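Local coordinates for SeviL (Septifer virgatus, PDB 6LF2), which binds the glycans of GM1b and asialo-GM1 as an R-type lectin with a beta-trefoil fold, at residues 30-35 against 112-117. Sequence-based numbering, arbitrary orientation.
Sequences KDLGIF and GDLVAN. With GAL (beta-D-galactopyranose), chain D.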
ATOM      1  N   LYS B  30      15.095  18.091  -0.094  1.00 23.23           N
ATOM      2  CA  LYS B  30      15.741  17.525   1.084  1.00 25.15           C
ATOM      3  C   LYS B  30      14.698  17.189   2.145  1.00 24.51           C
ATOM      4  O   LYS B  30      14.820  17.562   3.312  1.00 23.01           O
ATOM      5  CB  LYS B  30      16.801  18.480   1.633  1.00 27.05           C
ATOM      6  CG  LYS B  30      17.857  18.852   0.614  1.00 31.15           C
ATOM      7  CD  LYS B  30      18.555  17.611   0.077  1.00 31.59           C
ATOM      8  CE  LYS B  30      19.715  17.987  -0.841  1.00 42.14           C
ATOM      9  NZ  LYS B  30      20.613  19.001  -0.213  1.00 43.85           N
ATOM     10  N   ASP B  31      13.639  16.500   1.715  1.00 19.61           N
ATOM     11  CA  ASP B  31      12.450  16.291   2.536  1.00 16.68           C
ATOM     12  C   ASP B  31      12.230  14.801   2.772  1.00 17.13           C
ATOM     13  O   ASP B  31      11.954  14.051   1.830  1.00 14.05           O
ATOM     14  CB  ASP B  31      11.222  16.917   1.873  1.00 17.90           C
ATOM     15  CG  ASP B  31      10.039  17.015   2.814  1.00 23.11           C
ATOM     16  OD1 ASP B  31      10.232  16.745   4.016  1.00 27.61           O
ATOM     17  OD2 ASP B  31       8.923  17.368   2.359  1.00 24.41           O
ATOM     18  N   LEU B  32      12.352  14.377   4.026  1.00 16.49           N
ATOM     19  CA  LEU B  32      12.041  13.017   4.448  1.00 14.19           C
ATOM     20  C   LEU B  32      10.836  13.068   5.374  1.00 12.50           C
ATOM     21  O   LEU B  32      10.821  13.863   6.315  1.00 13.83           O
ATOM     22  CB  LEU B  32      13.230  12.389   5.178  1.00 12.65           C
ATOM     23  CG  LEU B  32      13.046  10.976   5.731  1.00 12.46           C
ATOM     24  CD1 LEU B  32      12.971   9.954   4.612  1.00 14.28           C
ATOM     25  CD2 LEU B  32      14.201  10.629   6.681  1.00 13.93           C
ATOM     26  N   GLY B  33       9.824  12.247   5.110  1.00 10.80           N
ATOM     27  CA  GLY B  33       8.627  12.320   5.923  1.00  9.57           C
ATOM     28  C   GLY B  33       7.634  11.217   5.614  1.00  7.46           C
ATOM     29  O   GLY B  33       7.977  10.203   5.010  1.00  9.40           O
ATOM     30  N   ILE B  34       6.399  11.422   6.077  1.00 10.30           N
ATOM     31  CA  ILE B  34       5.275  10.532   5.787  1.00  9.37           C
ATOM     32  C   ILE B  34       4.117  11.377   5.257  1.00 12.07           C
ATOM     33  O   ILE B  34       3.844  12.472   5.761  1.00 11.28           O
ATOM     34  CB  ILE B  34       4.869   9.708   7.036  1.00 10.92           C
ATOM     35  CG1 ILE B  34       3.673   8.800   6.740  1.00  8.95           C
ATOM     36  CG2 ILE B  34       4.573  10.616   8.228  1.00 11.84           C
ATOM     37  CD1 ILE B  34       3.288   7.907   7.929  1.00 10.96           C
ATOM     38  N   PHE B  35       3.459  10.889   4.207  1.00  8.92           N
ATOM     39  CA  PHE B  35       2.390  11.629   3.543  1.00  9.10           C
ATOM     40  C   PHE B  35       1.172  10.726   3.368  1.00  8.81           C
ATOM     41  O   PHE B  35       1.317   9.556   3.008  1.00 10.68           O
ATOM     42  CB  PHE B  35       2.875  12.155   2.179  1.00 10.18           C
ATOM     43  CG  PHE B  35       1.830  12.922   1.425  1.00  9.71           C
ATOM     44  CD1 PHE B  35       1.272  14.061   1.968  1.00 12.47           C
ATOM     45  CD2 PHE B  35       1.407  12.497   0.168  1.00  8.85           C
ATOM     46  CE1 PHE B  35       0.312  14.773   1.280  1.00 13.64           C
ATOM     47  CE2 PHE B  35       0.436  13.205  -0.528  1.00 11.11           C
ATOM     48  CZ  PHE B  35      -0.104  14.344   0.022  1.00 13.94           C
ATOM     49  N   GLY B 112       4.074  14.839  10.329  1.00 15.85           N
ATOM     50  CA  GLY B 112       4.662  14.459   9.061  1.00 13.88           C
ATOM     51  C   GLY B 112       6.073  13.923   9.126  1.00 16.36           C
ATOM     52  O   GLY B 112       6.648  13.599   8.083  1.00 16.78           O
ATOM     53  N   ASP B 113       6.655  13.803  10.319  1.00 15.59           N
ATOM     54  CA  ASP B 113       8.046  13.398  10.479  1.00 14.24           C
ATOM     55  C   ASP B 113       8.159  11.905  10.762  1.00 11.35           C
ATOM     56  O   ASP B 113       7.325  11.332  11.469  1.00 16.07           O
ATOM     57  CB  ASP B 113       8.705  14.181  11.620  1.00 13.93           C
ATOM     58  CG  ASP B 113       8.858  15.655  11.302  1.00 24.62           C
ATOM     59  OD1 ASP B 113       9.187  15.981  10.143  1.00 24.29           O
ATOM     60  OD2 ASP B 113       8.652  16.493  12.209  1.00 31.65           O
ATOM     61  N   LEU B 114       9.201  11.283  10.213  1.00 10.28           N
ATOM     62  CA  LEU B 114       9.613   9.958  10.653  1.00  9.06           C
ATOM     63  C   LEU B 114      10.470  10.082  11.907  1.00 13.78           C
ATOM     64  O   LEU B 114      11.342  10.955  11.999  1.00 13.69           O
ATOM     65  CB  LEU B 114      10.399   9.230   9.564  1.00 12.37           C
ATOM     66  CG  LEU B 114       9.668   8.913   8.259  1.00 10.97           C
ATOM     67  CD1 LEU B 114      10.584   8.118   7.334  1.00 11.81           C
ATOM     68  CD2 LEU B 114       8.396   8.143   8.550  1.00 10.76           C
ATOM     69  N   VAL B 115      10.194   9.223  12.889  1.00 12.51           N
ATOM     70  CA  VAL B 115      10.915   9.182  14.152  1.00 11.73           C
ATOM     71  C   VAL B 115      11.157   7.720  14.514  1.00 16.40           C
ATOM     72  O   VAL B 115      10.778   6.805  13.777  1.00 15.01           O
ATOM     73  CB  VAL B 115      10.157   9.911  15.284  1.00 12.86           C
ATOM     74  CG1 VAL B 115       9.885  11.353  14.920  1.00 15.66           C
ATOM     75  CG2 VAL B 115       8.855   9.188  15.606  1.00 13.32           C
ATOM     76  N   ALA B 116      11.806   7.495  15.657  1.00 13.68           N
ATOM     77  CA  ALA B 116      12.044   6.141  16.133  1.00 15.94           C
ATOM     78  C   ALA B 116      11.771   6.090  17.627  1.00 17.58           C
ATOM     79  O   ALA B 116      12.088   7.037  18.350  1.00 20.29           O
ATOM     80  CB  ALA B 116      13.476   5.671  15.831  1.00 16.45           C
ATOM     81  N   ASN B 117      11.172   4.987  18.085  1.00 15.03           N
ATOM     82  CA  ASN B 117      10.764   4.856  19.478  1.00 16.20           C
ATOM     83  C   ASN B 117      11.141   3.477  20.003  1.00 15.40           C
ATOM     84  O   ASN B 117      10.972   2.467  19.313  1.00 15.15           O
ATOM     85  CB  ASN B 117       9.256   5.088  19.630  1.00 17.78           C
ATOM     86  CG  ASN B 117       8.796   5.040  21.076  1.00 27.23           C
ATOM     87  OD1 ASN B 117       9.600   4.911  22.001  1.00 35.28           O
ATOM     88  ND2 ASN B 117       7.487   5.155  21.278  1.00 33.44           N
TER
HETATM   89  C1  GAL D   2       2.076  19.468   2.046  1.00 22.34           C
HETATM   90  C2  GAL D   2       1.629  19.477   0.573  1.00 18.96           C
HETATM   91  C3  GAL D   2       1.402  18.054   0.071  1.00 16.57           C
HETATM   92  C4  GAL D   2       2.667  17.222   0.292  1.00 17.73           C
HETATM   93  C5  GAL D   2       3.088  17.344   1.760  1.00 16.96           C
HETATM   94  C6  GAL D   2       4.392  16.635   2.145  1.00 19.67           C
HETATM   95  O2  GAL D   2       0.410  20.184   0.397  1.00 25.64           O
HETATM   96  O3  GAL D   2       1.112  18.031  -1.314  1.00 20.01           O
HETATM   97  O4  GAL D   2       3.698  17.675  -0.556  1.00 17.46           O
HETATM   98  O5  GAL D   2       3.262  18.703   2.158  1.00 20.30           O
HETATM   99  O6  GAL D   2       4.612  16.766   3.542  1.00 20.88           O
HETATM  100  O   HOH W   1      11.127  12.829   8.821  1.00 13.76           O
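Two beta-hairpins of the R-type lectin beta-trefoil meet here, the sugar-binding one through strand 31-35 and another through strand 113-117. The segment axes make 92° at a closest approach of 5.0 Å, so the strands cross almost perpendicularly instead of pairing as a sheet, and one direct backbone hydrogen bond joins them. Ile34 N donates to Gly112 O over 3.0 Å, with an N-H...O angle of 156°; the donor stands 40° out of the carbonyl plane. Gly33 CA packs against the same oxygen at 3.2 Å, an approach made without any side chain on Gly33. A water also bridges the two strands: its oxygen accepts from Leu114 N at 2.8 Å and donates to Leu32 O at 2.7 Å, supplying a second, indirect backbone link. Leu114 points toward strand 31-35 and spans Gly33: CD2 meets Ile34 CB on one branch, while CD1 meets Leu32 CD1 on the other, each at 4.1 Å, the two leucine side chains crossing at about a right angle. Val72 of strand 72-75 touches both leucines. CB of Phe35 points away from strand 113-117, and the ring belongs to the glycan pocket, where Phe24 and Gln43 touch it. With CG anti to the backbone N, its ring reaches galactose obliquely, Phe35 CE1 lying 3.5 Å from GAL C4.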